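Local coordinates for protein Cdhr2 (Mus musculus, PDB 5CYX), which probably joins neighbouring microvilli through calcium-dependent complexes with CDHR5, and is represented here by the first three of its extracellular cadherin repeats, at residues Met11-Leu16 and Gln92-Asp97; Gly23-Trp28 and Glu59-Ser64; Pro220-Glu225 and Ala316-Thr321; Ser260-Thr265 and Gln299-Glu304. All coordinates share one frame; numbering follows the deposited sequence.

Interaction 1: Met11-Leu16 and Gln92-Asp97. With CA (calcium ion), chain C.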
loop_
_atom_site.group_PDB
_atom_site.type_symbol
_atom_site.label_atom_id
_atom_site.label_comp_id
_atom_site.label_asym_id
_atom_site.label_seq_id
_atom_site.Cartn_x
_atom_site.Cartn_y
_atom_site.Cartn_z
ATOM N N MET A 11 31.309 38.697 5.407
ATOM C CA MET A 11 29.860 38.522 5.291
ATOM C C MET A 11 29.199 39.381 6.341
ATOM O O MET A 11 29.817 39.695 7.381
ATOM C CB MET A 11 29.450 37.077 5.584
ATOM C CG MET A 11 30.051 36.026 4.676
ATOM S SD MET A 11 29.495 36.152 2.961
ATOM C CE MET A 11 30.961 36.810 2.262
ATOM N N THR A 12 27.931 39.706 6.099
ATOM C CA THR A 12 27.119 40.437 7.100
ATOM C C THR A 12 26.505 39.527 8.174
ATOM O O THR A 12 25.796 39.998 9.050
ATOM C CB THR A 12 25.921 41.114 6.414
ATOM O OG1 THR A 12 25.064 40.093 5.861
ATOM C CG2 THR A 12 26.386 42.034 5.273
ATOM N N LEU A 13 26.721 38.220 8.072
ATOM C CA LEU A 13 26.089 37.262 8.955
ATOM C C LEU A 13 27.078 36.260 9.473
ATOM O O LEU A 13 28.157 36.095 8.922
ATOM C CB LEU A 13 24.919 36.550 8.273
ATOM C CG LEU A 13 25.187 35.878 6.922
ATOM C CD1 LEU A 13 25.696 34.448 7.085
ATOM C CD2 LEU A 13 23.931 35.911 6.055
ATOM N N VAL A 14 26.693 35.613 10.568
ATOM C CA VAL A 14 27.425 34.485 11.095
ATOM C C VAL A 14 26.463 33.288 11.311
ATOM O O VAL A 14 25.334 33.456 11.809
ATOM C CB VAL A 14 28.136 34.946 12.372
ATOM C CG1 VAL A 14 27.212 34.920 13.595
ATOM C CG2 VAL A 14 29.365 34.128 12.584
ATOM N N THR A 15 26.907 32.095 10.955
ATOM C CA THR A 15 26.074 30.911 10.986
ATOM C C THR A 15 26.569 30.002 12.089
ATOM O O THR A 15 27.732 29.601 12.051
ATOM C CB THR A 15 26.185 30.132 9.646
ATOM O OG1 THR A 15 25.746 30.965 8.579
ATOM C CG2 THR A 15 25.308 28.916 9.643
ATOM N N LEU A 16 25.716 29.686 13.068
ATOM C CA LEU A 16 26.068 28.746 14.146
ATOM C C LEU A 16 25.168 27.503 14.142
ATOM O O LEU A 16 23.980 27.631 13.979
ATOM C CB LEU A 16 25.942 29.447 15.508
ATOM C CG LEU A 16 26.871 30.670 15.629
ATOM C CD1 LEU A 16 26.559 31.538 16.850
ATOM C CD2 LEU A 16 28.330 30.241 15.664
ATOM N N GLN A 92 23.892 39.595 11.507
ATOM C CA GLN A 92 22.883 38.582 11.648
ATOM C C GLN A 92 23.473 37.203 12.048
ATOM O O GLN A 92 24.502 36.791 11.531
ATOM C CB GLN A 92 22.101 38.449 10.361
ATOM C CG GLN A 92 20.817 37.665 10.563
ATOM C CD GLN A 92 20.030 37.537 9.281
ATOM O OE1 GLN A 92 20.596 37.255 8.213
ATOM N NE2 GLN A 92 18.715 37.710 9.379
ATOM N N VAL A 93 22.762 36.515 12.944
ATOM C CA VAL A 93 23.063 35.154 13.334
ATOM C C VAL A 93 22.032 34.204 12.696
ATOM O O VAL A 93 20.858 34.297 13.002
ATOM C CB VAL A 93 23.110 35.012 14.866
ATOM C CG1 VAL A 93 23.482 33.600 15.247
ATOM C CG2 VAL A 93 24.104 35.988 15.450
ATOM N N ILE A 94 22.477 33.359 11.743
ATOM C CA ILE A 94 21.681 32.256 11.251
ATOM C C ILE A 94 21.940 31.056 12.184
ATOM O O ILE A 94 23.091 30.635 12.356
ATOM C CB ILE A 94 22.032 31.924 9.784
ATOM C CG1 ILE A 94 21.930 33.167 8.870
ATOM C CG2 ILE A 94 21.152 30.819 9.221
ATOM C CD1 ILE A 94 20.618 33.933 9.015
ATOM N N VAL A 95 20.893 30.521 12.806
ATOM C CA VAL A 95 20.984 29.281 13.582
ATOM C C VAL A 95 20.639 28.120 12.668
ATOM O O VAL A 95 19.587 28.120 12.049
ATOM C CB VAL A 95 20.055 29.306 14.812
ATOM C CG1 VAL A 95 20.205 28.034 15.648
ATOM C CG2 VAL A 95 20.396 30.487 15.699
ATOM N N GLU A 96 21.543 27.157 12.519
ATOM C CA GLU A 96 21.273 25.967 11.711
ATOM C C GLU A 96 20.603 24.838 12.506
ATOM O O GLU A 96 21.017 24.491 13.645
ATOM C CB GLU A 96 22.552 25.398 11.105
ATOM C CG GLU A 96 23.110 26.194 9.952
ATOM C CD GLU A 96 24.184 25.432 9.167
ATOM O OE1 GLU A 96 24.943 24.648 9.805
ATOM O OE2 GLU A 96 24.255 25.639 7.923
ATOM N N ASP A 97 19.633 24.214 11.855
ATOM C CA ASP A 97 18.900 23.100 12.406
ATOM C C ASP A 97 19.849 21.908 12.598
ATOM O O ASP A 97 20.717 21.637 11.726
ATOM C CB ASP A 97 17.732 22.685 11.469
ATOM C CG ASP A 97 16.731 21.723 12.150
ATOM O OD1 ASP A 97 16.660 21.672 13.411
ATOM O OD2 ASP A 97 16.049 20.971 11.405
HETATM CA CA CA C . 16.404 20.829 15.555
#
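Gln92 O accepts Val14 N at 2.7 Å, and the CA-H of Leu13 leans on the same oxygen. This is one rung of the parallel ladder between an N-terminal strand, 13-17, and the last strand, 86-96, of a cadherin repeat, here the first repeat of the chain. Four further backbone bonds complete the ladder: Gln92 N to Thr12 O, Ile94 N to Val14 O, Leu16 N to Ile94 O and Glu96 N to Leu16 O.

Side chains alternate between two faces. Leu13, Thr15, Gln92 and Ile94 share one; Leu13 and Gln92 lie side by side there, with CB 4.0 Å from CB. The other face carries Val14, Leu16, Val93 and Val95 into the buried interior. Val14 CG1 meets Val93 CG2 at 3.8 Å, while Leu16 CD1 comes to 4.0 Å from Val93 CG1, the branch lying anti to the backbone N (chi1 -178°). Phe74 and Ile76 of strand 73-81 also pack on Val93.

At the end of the ladder, Thr15 CG2 rests on the aliphatic stem of Glu96, 3.5 Å from CG, and Glu96 OE1 forms a salt bridge with Arg98. The strand then runs out into the linker, where Glu18, Glu69, Arg98, Asp100 and Asp133 share a calcium ion with Asp97, whose OD1 lies 2.3 Å from the metal.

Interaction 2: Gly23-Trp28 and Glu59-Ser64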
loop_
_atom_site.group_PDB
_atom_site.type_symbol
_atom_site.label_atom_id
_atom_site.label_comp_id
_atom_site.label_asym_id
_atom_site.label_seq_id
_atom_site.Cartn_x
_atom_site.Cartn_y
_atom_site.Cartn_z
ATOM N N GLY A 23 29.127 28.244 26.426
ATOM C CA GLY A 23 30.500 28.330 26.921
ATOM C C GLY A 23 31.555 27.969 25.899
ATOM O O GLY A 23 32.721 28.247 26.119
ATOM N N ALA A 24 31.172 27.363 24.772
ATOM C CA ALA A 24 32.118 27.175 23.670
ATOM C C ALA A 24 32.362 28.514 23.032
ATOM O O ALA A 24 31.486 29.378 23.045
ATOM C CB ALA A 24 31.548 26.223 22.635
ATOM N N VAL A 25 33.514 28.652 22.383
ATOM C CA VAL A 25 33.815 29.850 21.619
ATOM C C VAL A 25 32.993 29.853 20.321
ATOM O O VAL A 25 33.144 28.964 19.484
ATOM C CB VAL A 25 35.330 29.942 21.300
ATOM C CG1 VAL A 25 35.611 31.078 20.333
ATOM C CG2 VAL A 25 36.132 30.136 22.577
ATOM N N ALA A 26 32.148 30.863 20.127
ATOM C CA ALA A 26 31.376 30.940 18.916
ATOM C C ALA A 26 32.233 31.545 17.795
ATOM O O ALA A 26 32.124 31.143 16.641
ATOM C CB ALA A 26 30.161 31.757 19.133
ATOM N N PHE A 27 33.041 32.535 18.153
ATOM C CA PHE A 27 33.910 33.211 17.236
ATOM C C PHE A 27 34.721 34.294 17.941
ATOM O O PHE A 27 34.467 34.619 19.139
ATOM C CB PHE A 27 33.103 33.830 16.086
ATOM C CG PHE A 27 31.992 34.724 16.525
ATOM C CD1 PHE A 27 32.225 36.055 16.811
ATOM C CD2 PHE A 27 30.696 34.250 16.632
ATOM C CE1 PHE A 27 31.172 36.912 17.201
ATOM C CE2 PHE A 27 29.645 35.096 17.022
ATOM C CZ PHE A 27 29.890 36.424 17.314
ATOM N N TRP A 28 35.665 34.840 17.172
ATOM C CA TRP A 28 36.547 35.939 17.541
ATOM C C TRP A 28 36.213 37.150 16.712
ATOM O O TRP A 28 36.129 37.043 15.471
ATOM C CB TRP A 28 38.007 35.596 17.231
ATOM C CG TRP A 28 38.560 34.504 18.038
ATOM C CD1 TRP A 28 38.529 33.189 17.749
ATOM C CD2 TRP A 28 39.214 34.631 19.293
ATOM N NE1 TRP A 28 39.138 32.467 18.747
ATOM C CE2 TRP A 28 39.568 33.332 19.709
ATOM C CE3 TRP A 28 39.561 35.718 20.092
ATOM C CZ2 TRP A 28 40.232 33.082 20.884
ATOM C CZ3 TRP A 28 40.234 35.469 21.299
ATOM C CH2 TRP A 28 40.541 34.161 21.688
ATOM N N GLU A 59 37.384 37.492 22.024
ATOM C CA GLU A 59 36.832 36.162 22.212
ATOM C C GLU A 59 35.333 36.265 22.520
ATOM O O GLU A 59 34.946 36.924 23.475
ATOM C CB GLU A 59 37.536 35.471 23.396
ATOM C CG GLU A 59 37.227 34.000 23.536
ATOM C CD GLU A 59 37.706 33.440 24.865
ATOM O OE1 GLU A 59 37.127 33.773 25.939
ATOM O OE2 GLU A 59 38.663 32.674 24.838
ATOM N N VAL A 60 34.506 35.604 21.719
ATOM C CA VAL A 60 33.074 35.552 21.947
ATOM C C VAL A 60 32.605 34.145 22.170
ATOM O O VAL A 60 32.625 33.330 21.257
ATOM C CB VAL A 60 32.240 36.149 20.792
ATOM C CG1 VAL A 60 30.759 36.142 21.157
ATOM C CG2 VAL A 60 32.722 37.543 20.454
ATOM N N LYS A 61 32.143 33.892 23.383
ATOM C CA LYS A 61 31.526 32.625 23.763
ATOM C C LYS A 61 30.013 32.685 23.712
ATOM O O LYS A 61 29.424 33.751 23.953
ATOM C CB LYS A 61 31.920 32.258 25.198
ATOM C CG LYS A 61 33.380 31.938 25.351
ATOM C CD LYS A 61 33.667 31.470 26.761
ATOM C CE LYS A 61 35.150 31.185 26.983
ATOM N NZ LYS A 61 35.372 31.016 28.451
ATOM N N LEU A 62 29.404 31.533 23.445
ATOM C CA LEU A 62 27.982 31.421 23.439
ATOM C C LEU A 62 27.533 31.470 24.916
ATOM O O LEU A 62 28.066 30.725 25.713
ATOM C CB LEU A 62 27.544 30.120 22.828
ATOM C CG LEU A 62 26.027 29.929 22.759
ATOM C CD1 LEU A 62 25.383 30.850 21.721
ATOM C CD2 LEU A 62 25.720 28.461 22.475
ATOM N N ALA A 63 26.580 32.326 25.269
ATOM C CA ALA A 63 26.193 32.474 26.736
ATOM C C ALA A 63 24.788 31.980 27.083
ATOM O O ALA A 63 24.358 32.023 28.248
ATOM C CB ALA A 63 26.349 33.920 27.163
ATOM N N SER A 64 24.030 31.584 26.059
ATOM C CA SER A 64 22.715 31.045 26.278
ATOM C C SER A 64 22.436 30.094 25.132
ATOM O O SER A 64 22.920 30.327 24.061
ATOM C CB SER A 64 21.702 32.179 26.322
ATOM O OG SER A 64 20.396 31.653 26.367
#
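Glu59 slants across the face of the Trp28 indole, one end of an antiparallel strand pair that carries a classic beta bulge in the first cadherin repeat. Its CB sits 3.4 Å from Trp28 CZ3. The next atom, CG, lies over the six-membered ring, 4.1 Å from the centroid and 20° off the normal, a CH-pi contact; Val25 CG2 meets the same CG at 4.1 Å, its side chain crossing that of Glu59 at about a right angle. The chain is extended, with CG anti to the backbone N (chi1 -170°), and this keeps it passing across the ring. At the tip, OE2 ends 4.0 Å from Trp28 CH2, with the carboxylate plane turned 56° from the ring.

On the other face of the sheet Val60 lies beside Phe27, pointing the same way; its CB stands over the phenyl face and its CG2 is 3.7 Å from CE1. Phe51 and Val53 of strand 51-53 also touch Val60.

In the bulge, Ala26 and Phe27 both face Val60. Val60 O accepts both of their amides, Ala26 N at 2.8 Å and Phe27 N at 3.2 Å, each in the carbonyl plane, while Val60 N returns a bond to Phe27 O. Trp28 also pairs with a strand of the third subunit, another copy of this protein, so the sheet continues across that interface. Toward Gly23 the pairing goes on through Leu62 N to Ala24 O and Gly23 N to Leu62 O, and the methylenes of Lys61 lie along the turn, with CD 3.4 Å from Gly23 O.

Interaction 3: Pro220-Glu225 and Ala316-Thr321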
loop_
_atom_site.group_PDB
_atom_site.type_symbol
_atom_site.label_atom_id
_atom_site.label_comp_id
_atom_site.label_asym_id
_atom_site.label_seq_id
_atom_site.Cartn_x
_atom_site.Cartn_y
_atom_site.Cartn_z
ATOM N N PRO A 220 -21.705 -25.545 11.339
ATOM C CA PRO A 220 -21.778 -26.325 12.582
ATOM C C PRO A 220 -21.210 -27.734 12.466
ATOM O O PRO A 220 -21.231 -28.302 11.383
ATOM C CB PRO A 220 -23.274 -26.420 12.835
ATOM C CG PRO A 220 -23.858 -26.384 11.472
ATOM C CD PRO A 220 -23.030 -25.389 10.716
ATOM N N ARG A 221 -20.739 -28.293 13.580
ATOM C CA ARG A 221 -20.180 -29.661 13.623
ATOM C C ARG A 221 -20.799 -30.521 14.713
ATOM O O ARG A 221 -20.863 -30.124 15.878
ATOM C CB ARG A 221 -18.688 -29.610 13.894
ATOM C CG ARG A 221 -17.875 -29.210 12.695
ATOM C CD ARG A 221 -16.449 -28.904 13.117
ATOM N NE ARG A 221 -15.481 -29.357 12.115
ATOM C CZ ARG A 221 -15.130 -30.629 11.880
ATOM N NH1 ARG A 221 -14.244 -30.888 10.923
ATOM N NH2 ARG A 221 -15.659 -31.646 12.566
ATOM N N PHE A 222 -21.203 -31.723 14.342
ATOM C CA PHE A 222 -21.695 -32.680 15.319
ATOM C C PHE A 222 -20.614 -33.041 16.335
ATOM O O PHE A 222 -19.436 -33.050 16.024
ATOM C CB PHE A 222 -22.213 -33.931 14.621
ATOM C CG PHE A 222 -23.516 -33.713 13.930
ATOM C CD1 PHE A 222 -24.713 -33.830 14.630
ATOM C CD2 PHE A 222 -23.553 -33.357 12.585
ATOM C CE1 PHE A 222 -25.915 -33.614 13.997
ATOM C CE2 PHE A 222 -24.767 -33.117 11.953
ATOM C CZ PHE A 222 -25.944 -33.255 12.657
ATOM N N ILE A 223 -21.043 -33.314 17.557
ATOM C CA ILE A 223 -20.146 -33.648 18.660
ATOM C C ILE A 223 -19.460 -35.008 18.462
ATOM O O ILE A 223 -18.303 -35.163 18.822
ATOM C CB ILE A 223 -20.942 -33.597 20.007
ATOM C CG1 ILE A 223 -21.370 -32.157 20.310
ATOM C CG2 ILE A 223 -20.146 -34.164 21.176
ATOM C CD1 ILE A 223 -20.266 -31.123 20.185
ATOM N N ARG A 224 -20.171 -35.973 17.883
ATOM C CA ARG A 224 -19.667 -37.341 17.737
ATOM C C ARG A 224 -19.664 -37.752 16.285
ATOM O O ARG A 224 -20.504 -37.314 15.507
ATOM C CB ARG A 224 -20.543 -38.309 18.526
ATOM C CG ARG A 224 -20.698 -37.919 19.981
ATOM C CD ARG A 224 -21.303 -39.046 20.791
ATOM N NE ARG A 224 -21.299 -38.730 22.219
ATOM C CZ ARG A 224 -21.624 -39.582 23.194
ATOM N NH1 ARG A 224 -21.993 -40.837 22.924
ATOM N NH2 ARG A 224 -21.576 -39.171 24.461
ATOM N N GLU A 225 -18.713 -38.606 15.927
ATOM C CA GLU A 225 -18.655 -39.175 14.586
ATOM C C GLU A 225 -19.670 -40.309 14.427
ATOM O O GLU A 225 -20.148 -40.604 13.311
ATOM C CB GLU A 225 -17.256 -39.679 14.313
ATOM C CG GLU A 225 -17.081 -40.261 12.917
ATOM C CD GLU A 225 -15.683 -40.783 12.672
ATOM O OE1 GLU A 225 -15.552 -41.815 11.986
ATOM O OE2 GLU A 225 -14.716 -40.164 13.163
ATOM N N ALA A 316 -24.869 -28.844 8.508
ATOM C CA ALA A 316 -24.074 -30.074 8.453
ATOM C C ALA A 316 -25.029 -31.230 8.605
ATOM O O ALA A 316 -26.141 -31.062 9.135
ATOM C CB ALA A 316 -23.025 -30.105 9.550
ATOM N N SER A 317 -24.609 -32.396 8.129
ATOM C CA SER A 317 -25.468 -33.563 8.147
ATOM C C SER A 317 -24.739 -34.833 8.533
ATOM O O SER A 317 -23.527 -34.932 8.390
ATOM C CB SER A 317 -26.139 -33.743 6.788
ATOM O OG SER A 317 -25.167 -33.971 5.796
ATOM N N MET A 318 -25.494 -35.794 9.050
ATOM C CA MET A 318 -24.961 -37.129 9.252
ATOM C C MET A 318 -26.066 -38.111 9.492
ATOM O O MET A 318 -27.210 -37.722 9.770
ATOM C CB MET A 318 -24.003 -37.186 10.435
ATOM C CG MET A 318 -24.678 -36.972 11.785
ATOM S SD MET A 318 -23.297 -36.872 12.930
ATOM C CE MET A 318 -24.061 -37.464 14.388
ATOM N N TRP A 319 -25.657 -39.380 9.403
ATOM C CA TRP A 319 -26.499 -40.552 9.526
ATOM C C TRP A 319 -26.414 -41.130 10.927
ATOM O O TRP A 319 -25.338 -41.149 11.531
ATOM C CB TRP A 319 -26.050 -41.633 8.514
ATOM C CG TRP A 319 -26.386 -41.240 7.140
ATOM C CD1 TRP A 319 -25.615 -40.516 6.297
ATOM C CD2 TRP A 319 -27.616 -41.491 6.453
ATOM N NE1 TRP A 319 -26.277 -40.302 5.113
ATOM C CE2 TRP A 319 -27.506 -40.897 5.177
ATOM C CE3 TRP A 319 -28.806 -42.157 6.793
ATOM C CZ2 TRP A 319 -28.527 -40.954 4.227
ATOM C CZ3 TRP A 319 -29.833 -42.219 5.846
ATOM C CH2 TRP A 319 -29.674 -41.620 4.569
ATOM N N VAL A 320 -27.537 -41.658 11.385
ATOM C CA VAL A 320 -27.703 -42.229 12.713
ATOM C C VAL A 320 -28.349 -43.596 12.539
ATOM O O VAL A 320 -29.330 -43.728 11.782
ATOM C CB VAL A 320 -28.687 -41.378 13.578
ATOM C CG1 VAL A 320 -28.980 -42.061 14.918
ATOM C CG2 VAL A 320 -28.152 -39.969 13.791
ATOM N N THR A 321 -27.844 -44.591 13.277
ATOM C CA THR A 321 -28.431 -45.927 13.260
ATOM C C THR A 321 -29.260 -46.213 14.507
ATOM O O THR A 321 -28.836 -45.939 15.638
ATOM C CB THR A 321 -27.339 -46.990 13.097
ATOM O OG1 THR A 321 -26.679 -46.746 11.863
ATOM C CG2 THR A 321 -27.942 -48.375 13.056
#
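Strands 220-222 and 316-321 run nearly parallel, 17° apart, but with axes no closer than 7.0 Å and no hydrogen bond between them: they belong to the two facing sheets of the third cadherin repeat's beta-sandwich, bridged by side chains packing on one another and on backbone carbonyls. Phe222 and Met318 carry most of the contact. Met318 SD lies over one face of the phenyl ring, 3.7 Å from its centroid and displaced toward CG, which it approaches to 3.3 Å, a Met-aromatic contact. Met318 CG stands almost directly above the centroid at 3.8 Å, adding a CH-pi contact. With CG between the backbone N and the carbonyl carbon (chi1 68°), the extended chain runs on across the ring and places CE 3.7 Å from Arg224 O. Ala316 O lies at the ring edge, 3.7 Å from Phe222 CE2. Nearer the linker, Ala316 CB is pressed closely against Pro220 O at 3.1 Å.

Strand 220-222 edges its sheet, bonded to strand 240-248 through Arg221 with Val247, and Ala246 of that strand also touches Phe222. Strand 315-324 lies in the opposing sheet, flanked by strands 228-231 and 295-304; Ala302 of the latter packs on Phe222.

Interaction 4: Ser260-Thr265 and Gln299-Glu304. With CA (calcium ion), chain F.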
loop_
_atom_site.group_PDB
_atom_site.type_symbol
_atom_site.label_atom_id
_atom_site.label_comp_id
_atom_site.label_asym_id
_atom_site.label_seq_id
_atom_site.Cartn_x
_atom_site.Cartn_y
_atom_site.Cartn_z
ATOM N N SER A 260 -33.294 -31.253 11.577
ATOM C CA SER A 260 -34.403 -31.897 10.862
ATOM C C SER A 260 -33.871 -33.227 10.317
ATOM O O SER A 260 -32.684 -33.382 10.146
ATOM C CB SER A 260 -34.909 -31.009 9.723
ATOM O OG SER A 260 -33.826 -30.630 8.873
ATOM N N VAL A 261 -34.772 -34.179 10.140
ATOM C CA VAL A 261 -34.495 -35.437 9.514
ATOM C C VAL A 261 -34.636 -35.162 8.028
ATOM O O VAL A 261 -35.732 -34.845 7.541
ATOM C CB VAL A 261 -35.472 -36.533 9.953
ATOM C CG1 VAL A 261 -35.188 -37.827 9.193
ATOM C CG2 VAL A 261 -35.328 -36.759 11.442
ATOM N N SER A 262 -33.504 -35.248 7.338
ATOM C CA SER A 262 -33.404 -34.924 5.917
ATOM C C SER A 262 -33.615 -36.156 5.031
ATOM O O SER A 262 -33.856 -36.015 3.829
ATOM C CB SER A 262 -32.039 -34.272 5.627
ATOM O OG SER A 262 -31.018 -34.787 6.475
ATOM N N ASN A 263 -33.505 -37.351 5.622
ATOM C CA ASN A 263 -33.611 -38.600 4.886
ATOM C C ASN A 263 -33.635 -39.810 5.799
ATOM O O ASN A 263 -33.067 -39.768 6.891
ATOM C CB ASN A 263 -32.411 -38.757 3.949
ATOM C CG ASN A 263 -32.811 -39.275 2.605
ATOM O OD1 ASN A 263 -33.543 -40.259 2.505
ATOM N ND2 ASN A 263 -32.368 -38.601 1.557
ATOM N N SER A 264 -34.249 -40.902 5.334
ATOM C CA SER A 264 -34.121 -42.190 6.014
ATOM C C SER A 264 -34.512 -43.433 5.191
ATOM O O SER A 264 -35.124 -43.352 4.126
ATOM C CB SER A 264 -34.968 -42.196 7.290
ATOM O OG SER A 264 -36.304 -42.530 7.026
ATOM N N THR A 265 -34.149 -44.584 5.737
ATOM C CA THR A 265 -34.801 -45.846 5.408
ATOM C C THR A 265 -35.989 -45.879 6.389
ATOM O O THR A 265 -35.797 -45.688 7.583
ATOM C CB THR A 265 -33.843 -47.034 5.616
ATOM O OG1 THR A 265 -33.574 -47.213 7.012
ATOM C CG2 THR A 265 -32.511 -46.788 4.885
ATOM N N GLN A 299 -30.794 -39.786 8.374
ATOM C CA GLN A 299 -29.959 -38.610 8.158
ATOM C C GLN A 299 -30.522 -37.383 8.914
ATOM O O GLN A 299 -31.644 -36.958 8.660
ATOM C CB GLN A 299 -29.858 -38.275 6.679
ATOM C CG GLN A 299 -28.723 -37.301 6.368
ATOM C CD GLN A 299 -28.714 -36.886 4.917
ATOM O OE1 GLN A 299 -29.751 -36.514 4.374
ATOM N NE2 GLN A 299 -27.551 -36.957 4.275
ATOM N N VAL A 300 -29.700 -36.828 9.805
ATOM C CA VAL A 300 -29.988 -35.632 10.552
ATOM C C VAL A 300 -29.155 -34.466 10.010
ATOM O O VAL A 300 -27.923 -34.563 9.829
ATOM C CB VAL A 300 -29.727 -35.844 12.057
ATOM C CG1 VAL A 300 -29.848 -34.535 12.826
ATOM C CG2 VAL A 300 -30.711 -36.856 12.615
ATOM N N THR A 301 -29.858 -33.361 9.782
ATOM C CA THR A 301 -29.275 -32.130 9.283
ATOM C C THR A 301 -29.420 -31.103 10.393
ATOM O O THR A 301 -30.495 -30.970 10.951
ATOM C CB THR A 301 -30.013 -31.652 8.018
ATOM O OG1 THR A 301 -29.804 -32.609 6.978
ATOM C CG2 THR A 301 -29.522 -30.301 7.552
ATOM N N ALA A 302 -28.313 -30.444 10.730
ATOM C CA ALA A 302 -28.260 -29.374 11.704
ATOM C C ALA A 302 -28.058 -28.091 10.933
ATOM O O ALA A 302 -27.214 -28.026 10.069
ATOM C CB ALA A 302 -27.102 -29.595 12.667
ATOM N N THR A 303 -28.819 -27.065 11.276
ATOM C CA THR A 303 -28.806 -25.782 10.582
ATOM C C THR A 303 -28.757 -24.677 11.642
ATOM O O THR A 303 -29.559 -24.673 12.586
ATOM C CB THR A 303 -30.086 -25.606 9.735
ATOM O OG1 THR A 303 -30.289 -26.755 8.906
ATOM C CG2 THR A 303 -30.009 -24.391 8.869
ATOM N N GLU A 304 -27.817 -23.750 11.485
ATOM C CA GLU A 304 -27.732 -22.586 12.342
ATOM C C GLU A 304 -28.963 -21.733 12.121
ATOM O O GLU A 304 -29.577 -21.773 11.065
ATOM C CB GLU A 304 -26.448 -21.804 12.094
ATOM C CG GLU A 304 -25.223 -22.593 12.543
ATOM C CD GLU A 304 -23.889 -21.930 12.260
ATOM O OE1 GLU A 304 -23.820 -20.721 12.028
ATOM O OE2 GLU A 304 -22.860 -22.607 12.350
HETATM CA CA CA F . -21.423 -20.633 12.021
HETATM O O HOH W 1 -31.865 -28.671 9.954
HETATM O O HOH W 2 -21.988 -19.606 9.762
HETATM O O HOH W 3 -22.178 -18.614 13.281
#
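Ser262, Gln299 and Thr301 are brought together by their first torsions: Ser262 OG sits off a staggered position (chi1 33°), Gln299 CG lies anti to its own amide nitrogen (chi1 -165°), and Thr301 OG1 stays beside the backbone N (chi1 -65°). Ser262 OG thereby comes 2.5 Å from Thr301 OG1, a hydrogen bond so short that its length is doubtful and in which either hydroxyl may donate, and 3.0 Å from Gln299 OE1. Competition for the serine proton leaves the latter bond unsettled.

Beneath this polar cluster the antiparallel strands contain a classic beta bulge, with Ser262 and Asn263 both opposite Gln299: Ser262 N bonds to Gln299 O at 2.9 Å, and Gln299 N to Asn263 O at 2.7 Å. Ser260 and Thr301 form a regular hydrogen-bonded pair. One water joins Ser260 OG, Thr301 O and Thr303 OG1, the water donating to Thr301 O at 2.9 Å. At the far end of strand 299-304, Glu304 binds a calcium ion through both oxygens, OE1 at 2.4 Å and OE2 at 2.5 Å, with two waters, Leu218, Asp248 and Asp250 completing the site.

In the third cadherin repeat strand 295-304 lies between strands 257-264 and 315-324. Trp319 of the latter packs on Gln299 and Asn263, while on the other face Val261 and Val300 meet Ile272 of strand 270-272.

How the interactions relate
From the N terminus, interaction 1 joins an early strand, 13-17, to the last strand of the first cadherin repeat, and interaction 2 is formed wholly within the loop it closes. The two touch where Leu16 CD2 reaches Ala26 O and Val14 CG1 approaches Phe27 CE2, the two sheets of the repeat meeting there. The chain then crosses the second repeat. In the third, interaction 3 ties the sandwich's two sheets, and interaction 4 falls within its loop, joining two strands of one sheet; strands 295-304 and 315-324, one from each contact, are neighbours. The pairs follow in series, with centres of interactions 1 and 3 about 83 Å apart and calcium sites in the linkers between repeats.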